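Local atomic coordinates of saframycin Mx1 synthetase B (Legionella pneumophila subsp. pneumophila, PDB entry 3KXW), a protein that belongs to the ANL superfamily of AMP-binding enzymes, joining a large AMP-binding region to a smaller C-terminal one. Residues 28-33 and 235-241; 72-78 and 216-220; 96-100 and 125-129. One frame throughout, in Å; residues are numbered along the deposited sequence.

Contact 1: residues 28-33 and 235-241; sequences KSCTFL and IQAIMMS
Phe32 and Met239 cross at about a right angle on one face of the paired parallel strands 28-33 and 236-239. With CG anti to the backbone N (chi1 -165°), the Phe32 ring swings over the neighbouring strand. Its CD1 comes 3.8 Å from Met239 CB, Met239 O lies over one face of the ring, and Met240 CA makes an off-centre CH-pi contact 4.3 Å from the Phe32 centroid. The Met239 chain, a selenomethionine, turns the other way: a bend at chi3 (-73°) brings its CE to 3.8 Å from Cys30 CB. Helix 220-233 covers this face, through Ile231 on Cys30 and Ile227 on Met239.

The other face carries Thr31 and Ile238, which run side by side and point the same way, Ile238 CD1 touching Thr31 CB at 3.6 Å. Leu33 crosses Ile238 obliquely, CD1 against CG2, and continues onto His255 and Tyr259 of helix 250-259. Lys28 and Gln236 also lie alongside one another, with Lys28 CD 3.6 Å from Gln236 NE2.

Four backbone hydrogen bonds join these inner strands of a mixed four-stranded sheet. Ala237 N to Ser29 O is nearly straight (172°), whereas Met239 N to Thr31 O and Leu33 N to Met239 O are more bent. On the far side of 28-33, Ser29 and Cys30 both face Met41 in a classic beta bulge.

Thr31 OG1 is gripped by Thr40 OG1 and by two waters, one of which accepts a 2.8 Å hydrogen bond from Gln236 NE2. Other waters link Ser29 OG to Ile235 O and Leu33 O to Ser241 N. One face is thus apolar, formed by Cys30, Phe32, Ala237 and Met239; the other places the buried Thr31 hydroxyl beside Ile238, satisfied by Thr40 and water.

Contact 2: residues 72-78 and 216-220; sequences FAPGLPL and PPHHD. With 1ZZ (5'-O-[(S)-(dodecanoyloxy)(hydroxy)phosphoryl]adenosine), chain B.
A type I beta turn from Pro216 to His219, leading into helix 220-233 beside the ligand pocket of this ANL-type enzyme, presses Pro217 against Pro74 and Leu78. Pro74 lies in the connection from strand 67-71 and Leu78 in the first turn of helix 76-87. The Pro74 and Pro217 side chains cross at about a right angle, Pro74 CG lying 3.7 Å from Pro217 CD. Leu78 comes in obliquely: its CG is anti to the backbone N (chi1 169°), which carries CD2 to 3.6 Å from Pro217 CB and almost as near to CG. The CB-CG side of Pro217 is therefore held by a leucine methyl while its CG-CD side meets the other proline.

Gly75, between them in sequence, occupies the N-cap of helix 76-87. Within the same segment, one face of the Phe72 ring is covered by Pro77 C and Leu78 CA, both displaced toward its rim. The His218 ring presents an edge to the Phe72 carbonyl, whose O lies near the ring plane. The same ring meets that of Tyr96, the two planes inclined at about 30°.

Past Pro217 the turn brings His219 and Asp220 beside 5'-O-[(S)-(dodecanoyloxy)(hydroxy)phosphoryl]adenosine, which is hydrogen-bonded elsewhere to Cys326 O, Ala330 N and Asp442 OD2. His219 is the N-cap of helix 220-233. Asp220 CG sits 3.8 Å above the plane of the His219 ring, offset toward its rim, and the ligand atom O1 lies in that plane at the ring edge. From His219 NE2 a weak hydrogen bond of 2.9 Å runs to ligand O4, its N-H...O angle only 121°.

Contact 3: residues 96-100 and 125-129; sequences YPPAQ and HIKKF
Phe129 lays the face of its ring over Pro98, which approaches from the opposite direction. Pro98 CD stands 3.8 Å from the centroid of the Phe129 ring and only 13° off its normal, a CH-pi contact centred on the face. Pro98 CG spreads over the CD2-CE2 side of the same ring, and the carbonyl O of Pro98 comes within 3.4 Å of Phe129 CE2. The opposite face of the phenyl is covered by its own neighbour in the helix, Lys128, whose CG sits 3.8 Å above the ring plane and over its centre. The aromatic group is thus sandwiched between a proline ring and a lysine chain. Lys128 is fully extended, with chi1 at 176°, and its NZ ends near Ala99 CB.

One turn earlier in helix 123-129, His125 receives Phe129 edge-on: Phe129 CE1 lies over the centre of the imidazole, while His125 ND1 lies in the plane of the phenyl ring. His125 CE1 then meets Pro97, 3.9 Å from its CG, the two side chains crossing at a slant.

These residues stand at the C-terminal ends of parallel strands in an alpha/beta arrangement. Segment 96-100 follows edge strand 91-95 and helix 123-129 follows strand 118-121, with strand 67-71 between them. Leu71 of that middle strand touches Pro97, Pro98 and His125 alike, and Phe140 reaches both Pro98 and Phe129.

Pro98 is the centre of an inverse gamma turn, closed by a weak hydrogen bond of 2.8 Å from Ala99 N to Pro97 O. Beyond it, Gln100 takes the N-cap position of helix 101-114. No hydrogen bond crosses between the segments; inside the helix, Phe129 N donates to His125 O at 2.7 Å.

The three contacts are nested along the chain: contact 3 lies within the loop closed by contact 2, and contact 2 within that closed by contact 1. All fall in the AMP-binding region. Centres of contacts 1 and 2 are 12 Å apart and those of 2 and 3 14 Å, whereas contacts 1 and 3, at 24 Å, do not touch. Contact 1 belongs to the mixed sheet that includes strand 210-213; contact 3 joins a loop and a helix that follow strands of the sheet holding strand 67-71. Contact 2 joins loops leaving those two strands. Phe32 packs on Pro74 and Gly75, and Pro97 on Phe72 and Ala73, so the three pack in series, and of them contact 2 holds pocket residues.

Contact 1: residues 28-33 and 235-241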
loop_
_atom_site.group_PDB
_atom_site.type_symbol
_atom_site.label_atom_id
_atom_site.label_comp_id
_atom_site.label_asym_id
_atom_site.label_seq_id
_atom_site.Cartn_x
_atom_site.Cartn_y
_atom_site.Cartn_z
ATOM N N LYS A 28 -24.786 6.712 -5.253
ATOM C CA LYS A 28 -23.972 5.626 -4.709
ATOM C C LYS A 28 -22.558 6.113 -4.458
ATOM O O LYS A 28 -21.952 6.729 -5.315
ATOM C CB LYS A 28 -23.876 4.462 -5.703
ATOM C CG LYS A 28 -25.193 3.878 -6.141
ATOM C CD LYS A 28 -24.976 2.728 -7.155
ATOM C CE LYS A 28 -26.293 2.095 -7.566
ATOM N NZ LYS A 28 -27.104 1.793 -6.345
ATOM N N SER A 29 -22.012 5.805 -3.294
ATOM C CA SER A 29 -20.629 6.162 -3.024
ATOM C C SER A 29 -19.721 4.934 -2.958
ATOM O O SER A 29 -18.837 4.752 -3.796
ATOM C CB SER A 29 -20.555 6.958 -1.709
ATOM O OG SER A 29 -19.221 7.214 -1.352
ATOM N N CYS A 30 -19.952 4.081 -1.968
ATOM C CA CYS A 30 -19.047 2.968 -1.703
ATOM C C CYS A 30 -19.770 1.642 -1.787
ATOM O O CYS A 30 -20.852 1.481 -1.218
ATOM C CB CYS A 30 -18.435 3.110 -0.300
ATOM S SG CYS A 30 -17.224 4.460 -0.181
ATOM N N THR A 31 -19.164 0.696 -2.489
ATOM C CA THR A 31 -19.685 -0.653 -2.576
ATOM C C THR A 31 -18.590 -1.619 -2.145
ATOM O O THR A 31 -17.457 -1.562 -2.655
ATOM C CB THR A 31 -20.132 -1.020 -4.017
ATOM O OG1 THR A 31 -21.239 -0.193 -4.425
ATOM C CG2 THR A 31 -20.543 -2.510 -4.111
ATOM N N PHE A 32 -18.932 -2.514 -1.229
ATOM C CA PHE A 32 -17.985 -3.553 -0.804
ATOM C C PHE A 32 -18.522 -4.955 -1.159
ATOM O O PHE A 32 -19.706 -5.247 -0.962
ATOM C CB PHE A 32 -17.657 -3.415 0.691
ATOM C CG PHE A 32 -16.457 -4.197 1.110
ATOM C CD1 PHE A 32 -15.181 -3.679 0.924
ATOM C CD2 PHE A 32 -16.598 -5.469 1.648
ATOM C CE1 PHE A 32 -14.062 -4.411 1.289
ATOM C CE2 PHE A 32 -15.489 -6.210 2.013
ATOM C CZ PHE A 32 -14.219 -5.677 1.835
ATOM N N LEU A 33 -17.640 -5.801 -1.676
ATOM C CA LEU A 33 -18.019 -7.087 -2.220
ATOM C C LEU A 33 -17.343 -8.154 -1.398
ATOM O O LEU A 33 -16.156 -8.041 -1.101
ATOM C CB LEU A 33 -17.570 -7.208 -3.681
ATOM C CG LEU A 33 -17.976 -6.115 -4.671
ATOM C CD1 LEU A 33 -17.340 -6.347 -6.040
ATOM C CD2 LEU A 33 -19.488 -6.015 -4.803
ATOM N N ILE A 235 -17.459 10.041 -6.899
ATOM C CA ILE A 235 -17.211 8.929 -7.811
ATOM C C ILE A 235 -17.364 7.616 -7.094
ATOM O O ILE A 235 -16.938 7.487 -5.939
ATOM C CB ILE A 235 -15.737 8.952 -8.287
ATOM C CG1 ILE A 235 -15.465 10.175 -9.156
ATOM C CG2 ILE A 235 -15.363 7.642 -9.029
ATOM C CD1 ILE A 235 -16.455 10.383 -10.220
ATOM N N GLN A 236 -17.921 6.615 -7.763
ATOM C CA GLN A 236 -18.102 5.316 -7.098
ATOM C C GLN A 236 -16.776 4.622 -6.769
ATOM O O GLN A 236 -15.855 4.603 -7.595
ATOM C CB GLN A 236 -18.942 4.375 -7.953
ATOM C CG GLN A 236 -20.434 4.667 -7.966
ATOM C CD GLN A 236 -21.205 3.516 -8.570
ATOM O OE1 GLN A 236 -21.599 3.553 -9.742
ATOM N NE2 GLN A 236 -21.423 2.487 -7.774
ATOM N N ALA A 237 -16.688 4.058 -5.562
ATOM C CA ALA A 237 -15.575 3.196 -5.178
ATOM C C ALA A 237 -16.144 1.791 -5.016
ATOM O O ALA A 237 -17.084 1.584 -4.234
ATOM C CB ALA A 237 -14.943 3.686 -3.853
ATOM N N ILE A 238 -15.628 0.829 -5.776
ATOM C CA ILE A 238 -16.103 -0.547 -5.653
ATOM C C ILE A 238 -14.961 -1.391 -5.134
ATOM O O ILE A 238 -13.870 -1.349 -5.705
ATOM C CB ILE A 238 -16.535 -1.145 -7.036
ATOM C CG1 ILE A 238 -17.458 -0.180 -7.783
ATOM C CG2 ILE A 238 -17.150 -2.557 -6.847
ATOM C CD1 ILE A 238 -18.776 -0.042 -7.215
HETATM N N MSE A 239 -15.182 -2.144 -4.056
HETATM C CA MSE A 239 -14.052 -2.723 -3.336
HETATM C C MSE A 239 -14.229 -4.180 -2.891
HETATM O O MSE A 239 -15.336 -4.664 -2.706
HETATM C CB MSE A 239 -13.743 -1.877 -2.099
HETATM C CG MSE A 239 -13.294 -0.457 -2.420
HETATM SE SE MSE A 239 -13.564 0.652 -0.811
HETATM C CE MSE A 239 -15.540 0.763 -0.888
HETATM N N MSE A 240 -13.105 -4.854 -2.711
HETATM C CA MSE A 240 -13.083 -6.109 -1.989
HETATM C C MSE A 240 -11.807 -6.143 -1.155
HETATM O O MSE A 240 -10.958 -5.236 -1.249
HETATM C CB MSE A 240 -13.113 -7.289 -2.958
HETATM C CG MSE A 240 -11.846 -7.440 -3.782
HETATM SE SE MSE A 240 -12.018 -8.922 -5.066
HETATM C CE MSE A 240 -10.283 -8.723 -5.934
ATOM N N SER A 241 -11.653 -7.188 -0.350
ATOM C CA SER A 241 -10.482 -7.290 0.515
ATOM C C SER A 241 -9.248 -7.851 -0.203
ATOM O O SER A 241 -9.364 -8.568 -1.190
ATOM C CB SER A 241 -10.799 -8.177 1.713
ATOM O OG SER A 241 -10.962 -9.521 1.292
HETATM O O HOH W 1 -18.174 8.288 -3.570
HETATM O O HOH W 2 -20.593 2.272 -5.104
HETATM O O HOH W 3 -22.353 -0.411 -6.858
HETATM O O HOH W 4 -13.877 -9.055 0.035
#

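Contact 2: residues 72-78 and 216-220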
loop_
_atom_site.group_PDB
_atom_site.type_symbol
_atom_site.label_atom_id
_atom_site.label_comp_id
_atom_site.label_asym_id
_atom_site.label_seq_id
_atom_site.Cartn_x
_atom_site.Cartn_y
_atom_site.Cartn_z
ATOM N N PHE A 72 -10.186 -2.591 12.228
ATOM C CA PHE A 72 -11.160 -3.135 11.279
ATOM C C PHE A 72 -10.486 -3.881 10.153
ATOM O O PHE A 72 -9.436 -3.447 9.647
ATOM C CB PHE A 72 -11.988 -2.009 10.629
ATOM C CG PHE A 72 -12.964 -1.365 11.553
ATOM C CD1 PHE A 72 -14.232 -1.911 11.729
ATOM C CD2 PHE A 72 -12.612 -0.199 12.247
ATOM C CE1 PHE A 72 -15.143 -1.318 12.615
ATOM C CE2 PHE A 72 -13.517 0.415 13.112
ATOM C CZ PHE A 72 -14.787 -0.154 13.302
ATOM N N ALA A 73 -11.108 -4.978 9.732
ATOM C CA ALA A 73 -10.813 -5.556 8.431
ATOM C C ALA A 73 -11.382 -4.614 7.357
ATOM O O ALA A 73 -12.218 -3.750 7.656
ATOM C CB ALA A 73 -11.435 -6.960 8.315
ATOM N N PRO A 74 -10.936 -4.775 6.108
ATOM C CA PRO A 74 -11.516 -3.979 5.027
ATOM C C PRO A 74 -13.042 -4.118 4.984
ATOM O O PRO A 74 -13.569 -5.182 5.263
ATOM C CB PRO A 74 -10.904 -4.607 3.768
ATOM C CG PRO A 74 -9.627 -5.249 4.228
ATOM C CD PRO A 74 -9.960 -5.765 5.611
ATOM N N GLY A 75 -13.740 -3.052 4.616
ATOM C CA GLY A 75 -15.182 -3.082 4.562
ATOM C C GLY A 75 -15.799 -1.714 4.743
ATOM O O GLY A 75 -15.104 -0.703 4.906
ATOM N N LEU A 76 -17.126 -1.667 4.723
ATOM C CA LEU A 76 -17.790 -0.384 4.889
ATOM C C LEU A 76 -17.685 0.126 6.333
ATOM O O LEU A 76 -17.626 1.345 6.534
ATOM C CB LEU A 76 -19.250 -0.434 4.420
ATOM C CG LEU A 76 -19.429 -0.754 2.925
ATOM C CD1 LEU A 76 -20.906 -0.672 2.555
ATOM C CD2 LEU A 76 -18.612 0.208 2.074
ATOM N N PRO A 77 -17.678 -0.781 7.336
ATOM C CA PRO A 77 -17.566 -0.234 8.708
ATOM C C PRO A 77 -16.280 0.577 8.941
ATOM O O PRO A 77 -16.320 1.620 9.599
ATOM C CB PRO A 77 -17.603 -1.482 9.597
ATOM C CG PRO A 77 -18.434 -2.470 8.802
ATOM C CD PRO A 77 -18.104 -2.200 7.338
ATOM N N LEU A 78 -15.156 0.125 8.397
ATOM C CA LEU A 78 -13.920 0.907 8.521
ATOM C C LEU A 78 -14.110 2.321 7.960
ATOM O O LEU A 78 -13.683 3.299 8.559
ATOM C CB LEU A 78 -12.747 0.202 7.850
ATOM C CG LEU A 78 -11.443 0.998 7.662
ATOM C CD1 LEU A 78 -10.919 1.519 9.009
ATOM C CD2 LEU A 78 -10.407 0.093 7.024
ATOM N N PRO A 216 -5.191 -2.844 0.394
ATOM C CA PRO A 216 -5.336 -2.690 1.845
ATOM C C PRO A 216 -5.780 -1.255 2.186
ATOM O O PRO A 216 -5.084 -0.323 1.797
ATOM C CB PRO A 216 -3.908 -2.903 2.378
ATOM C CG PRO A 216 -3.176 -3.642 1.307
ATOM C CD PRO A 216 -3.902 -3.430 -0.012
ATOM N N PRO A 217 -6.900 -1.085 2.901
ATOM C CA PRO A 217 -7.309 0.266 3.305
ATOM C C PRO A 217 -6.415 0.797 4.440
ATOM O O PRO A 217 -6.596 1.936 4.848
ATOM C CB PRO A 217 -8.751 0.083 3.823
ATOM C CG PRO A 217 -8.994 -1.365 3.939
ATOM C CD PRO A 217 -7.805 -2.133 3.399
ATOM N N HIS A 218 -5.482 -0.015 4.938
ATOM C CA HIS A 218 -4.574 0.416 6.014
ATOM C C HIS A 218 -3.192 0.888 5.497
ATOM O O HIS A 218 -2.250 1.121 6.272
ATOM C CB HIS A 218 -4.370 -0.708 7.022
ATOM C CG HIS A 218 -5.631 -1.437 7.403
ATOM N ND1 HIS A 218 -6.384 -1.100 8.509
ATOM C CD2 HIS A 218 -6.251 -2.501 6.840
ATOM C CE1 HIS A 218 -7.407 -1.932 8.617
ATOM N NE2 HIS A 218 -7.353 -2.789 7.614
ATOM N N HIS A 219 -3.076 0.977 4.177
ATOM C CA HIS A 219 -1.899 1.542 3.514
ATOM C C HIS A 219 -2.409 2.791 2.760
ATOM O O HIS A 219 -3.557 2.831 2.333
ATOM C CB HIS A 219 -1.325 0.494 2.558
ATOM C CG HIS A 219 -0.190 0.983 1.712
ATOM N ND1 HIS A 219 -0.373 1.488 0.440
ATOM C CD2 HIS A 219 1.142 1.037 1.953
ATOM C CE1 HIS A 219 0.800 1.826 -0.068
ATOM N NE2 HIS A 219 1.735 1.565 0.832
ATOM N N ASP A 220 -1.574 3.817 2.639
ATOM C CA ASP A 220 -1.960 5.053 1.959
ATOM C C ASP A 220 -2.663 4.893 0.592
ATOM O O ASP A 220 -3.684 5.514 0.366
ATOM C CB ASP A 220 -0.776 6.022 1.845
ATOM C CG ASP A 220 0.433 5.401 1.183
ATOM O OD1 ASP A 220 0.290 4.312 0.572
ATOM O OD2 ASP A 220 1.526 6.023 1.261
HETATM P P 1ZZ B . 4.460 4.199 1.476
HETATM C C1 1ZZ B . -6.844 6.529 -7.513
HETATM N N1 1ZZ B . 7.834 3.529 -3.953
HETATM O O1 1ZZ B . 3.726 3.436 -1.605
HETATM C C2 1ZZ B . -5.486 5.879 -7.220
HETATM N N2 1ZZ B . 6.376 4.263 -5.481
HETATM O O2 1ZZ B . 3.302 4.637 0.365
HETATM C C3 1ZZ B . -4.359 6.916 -7.127
HETATM N N3 1ZZ B . 9.740 2.807 -5.604
HETATM O O3 1ZZ B . 4.669 5.298 2.395
HETATM C C4 1ZZ B . -3.132 6.326 -6.417
HETATM N N4 1ZZ B . 9.105 3.186 -7.898
HETATM O O4 1ZZ B . 3.926 2.891 2.258
HETATM C C5 1ZZ B . -1.845 7.127 -6.680
HETATM N N5 1ZZ B . 7.108 4.182 -8.588
HETATM O O5 1ZZ B . 5.887 3.772 0.726
HETATM C C6 1ZZ B . -0.672 6.379 -6.031
HETATM O O6 1ZZ B . 7.444 3.071 -1.546
HETATM C C7 1ZZ B . 0.801 6.813 -6.226
HETATM O O7 1ZZ B . 10.251 3.822 -1.705
HETATM C C8 1ZZ B . 1.932 5.932 -5.661
HETATM O O8 1ZZ B . 9.291 5.784 -0.538
HETATM C C9 1ZZ B . 2.125 6.256 -4.170
HETATM C C10 1ZZ B . 2.649 5.071 -3.323
HETATM C C11 1ZZ B . 2.526 5.458 -1.822
HETATM C C12 1ZZ B . 3.605 4.696 -1.029
HETATM C C13 1ZZ B . 6.518 4.643 -0.187
HETATM C C14 1ZZ B . 7.670 4.039 -0.701
HETATM C C15 1ZZ B . 8.624 5.051 -1.435
HETATM C C16 1ZZ B . 9.380 4.297 -2.212
HETATM C C17 1ZZ B . 8.395 3.346 -2.690
HETATM C C18 1ZZ B . 6.532 4.117 -4.219
HETATM C C19 1ZZ B . 7.604 3.717 -6.133
HETATM C C20 1ZZ B . 8.459 3.341 -5.229
HETATM C C21 1ZZ B . 10.044 2.687 -6.874
HETATM C C22 1ZZ B . 8.007 3.655 -7.592
#

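Contact 3: residues 96-100 and 125-129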
loop_
_atom_site.group_PDB
_atom_site.type_symbol
_atom_site.label_atom_id
_atom_site.label_comp_id
_atom_site.label_asym_id
_atom_site.label_seq_id
_atom_site.Cartn_x
_atom_site.Cartn_y
_atom_site.Cartn_z
ATOM N N TYR A 96 -4.498 -2.787 11.043
ATOM C CA TYR A 96 -4.872 -4.164 10.709
ATOM C C TYR A 96 -5.293 -4.890 11.972
ATOM O O TYR A 96 -4.646 -4.750 13.003
ATOM C CB TYR A 96 -3.656 -4.921 10.151
ATOM C CG TYR A 96 -3.123 -4.446 8.819
ATOM C CD1 TYR A 96 -3.588 -5.003 7.616
ATOM C CD2 TYR A 96 -2.116 -3.475 8.748
ATOM C CE1 TYR A 96 -3.091 -4.580 6.377
ATOM C CE2 TYR A 96 -1.618 -3.046 7.508
ATOM C CZ TYR A 96 -2.111 -3.605 6.333
ATOM O OH TYR A 96 -1.626 -3.171 5.117
ATOM N N PRO A 97 -6.366 -5.682 11.906
ATOM C CA PRO A 97 -6.700 -6.508 13.071
ATOM C C PRO A 97 -5.491 -7.375 13.457
ATOM O O PRO A 97 -4.852 -7.948 12.566
ATOM C CB PRO A 97 -7.880 -7.350 12.562
ATOM C CG PRO A 97 -8.547 -6.449 11.585
ATOM C CD PRO A 97 -7.421 -5.721 10.878
ATOM N N PRO A 98 -5.157 -7.429 14.760
ATOM C CA PRO A 98 -3.927 -8.075 15.254
ATOM C C PRO A 98 -4.100 -9.589 15.344
ATOM O O PRO A 98 -4.068 -10.164 16.438
ATOM C CB PRO A 98 -3.739 -7.455 16.643
ATOM C CG PRO A 98 -5.132 -7.085 17.095
ATOM C CD PRO A 98 -5.948 -6.808 15.839
ATOM N N ALA A 99 -4.283 -10.216 14.188
ATOM C CA ALA A 99 -4.679 -11.622 14.123
ATOM C C ALA A 99 -3.548 -12.584 14.469
ATOM O O ALA A 99 -3.791 -13.724 14.860
ATOM C CB ALA A 99 -5.253 -11.947 12.754
ATOM N N GLN A 100 -2.313 -12.127 14.328
ATOM C CA GLN A 100 -1.169 -12.981 14.628
ATOM C C GLN A 100 -0.101 -12.209 15.387
ATOM O O GLN A 100 -0.229 -11.004 15.646
ATOM C CB GLN A 100 -0.585 -13.623 13.352
ATOM C CG GLN A 100 -1.556 -14.507 12.532
ATOM C CD GLN A 100 -1.890 -15.830 13.203
ATOM O OE1 GLN A 100 -1.172 -16.291 14.085
ATOM N NE2 GLN A 100 -2.992 -16.445 12.789
ATOM N N HIS A 125 -15.197 -8.561 16.985
ATOM C CA HIS A 125 -13.794 -8.358 17.332
ATOM C C HIS A 125 -13.598 -7.967 18.790
ATOM O O HIS A 125 -12.541 -8.234 19.362
ATOM C CB HIS A 125 -13.119 -7.364 16.384
ATOM C CG HIS A 125 -12.636 -7.977 15.105
ATOM N ND1 HIS A 125 -12.116 -7.224 14.078
ATOM C CD2 HIS A 125 -12.597 -9.265 14.682
ATOM C CE1 HIS A 125 -11.766 -8.017 13.081
ATOM N NE2 HIS A 125 -12.052 -9.261 13.421
ATOM N N ILE A 126 -14.609 -7.354 19.406
ATOM C CA ILE A 126 -14.489 -7.085 20.827
ATOM C C ILE A 126 -14.437 -8.429 21.575
ATOM O O ILE A 126 -13.766 -8.553 22.594
ATOM C CB ILE A 126 -15.573 -6.127 21.410
ATOM C CG1 ILE A 126 -16.499 -6.849 22.362
ATOM C CG2 ILE A 126 -16.311 -5.336 20.353
ATOM C CD1 ILE A 126 -16.215 -6.491 23.749
ATOM N N LYS A 127 -15.112 -9.446 21.041
ATOM C CA LYS A 127 -15.009 -10.783 21.625
ATOM C C LYS A 127 -13.644 -11.433 21.377
ATOM O O LYS A 127 -13.043 -12.005 22.281
ATOM C CB LYS A 127 -16.146 -11.680 21.138
ATOM C CG LYS A 127 -17.265 -11.768 22.141
ATOM C CD LYS A 127 -18.615 -11.445 21.530
ATOM C CE LYS A 127 -19.555 -10.959 22.629
ATOM N NZ LYS A 127 -18.838 -9.988 23.528
ATOM N N LYS A 128 -13.152 -11.323 20.155
ATOM C CA LYS A 128 -11.891 -11.942 19.798
ATOM C C LYS A 128 -10.680 -11.231 20.392
ATOM O O LYS A 128 -9.712 -11.888 20.775
ATOM C CB LYS A 128 -11.742 -12.028 18.279
ATOM C CG LYS A 128 -10.406 -12.573 17.849
ATOM C CD LYS A 128 -10.296 -12.753 16.349
ATOM C CE LYS A 128 -8.907 -13.310 15.999
ATOM N NZ LYS A 128 -8.778 -13.657 14.557
ATOM N N PHE A 129 -10.719 -9.904 20.480
ATOM C CA PHE A 129 -9.522 -9.168 20.896
ATOM C C PHE A 129 -9.551 -8.543 22.277
ATOM O O PHE A 129 -8.544 -7.998 22.719
ATOM C CB PHE A 129 -9.119 -8.112 19.848
ATOM C CG PHE A 129 -8.773 -8.704 18.519
ATOM C CD1 PHE A 129 -9.528 -8.417 17.399
ATOM C CD2 PHE A 129 -7.707 -9.574 18.395
ATOM C CE1 PHE A 129 -9.213 -8.972 16.182
ATOM C CE2 PHE A 129 -7.389 -10.130 17.178
ATOM C CZ PHE A 129 -8.141 -9.829 16.071
#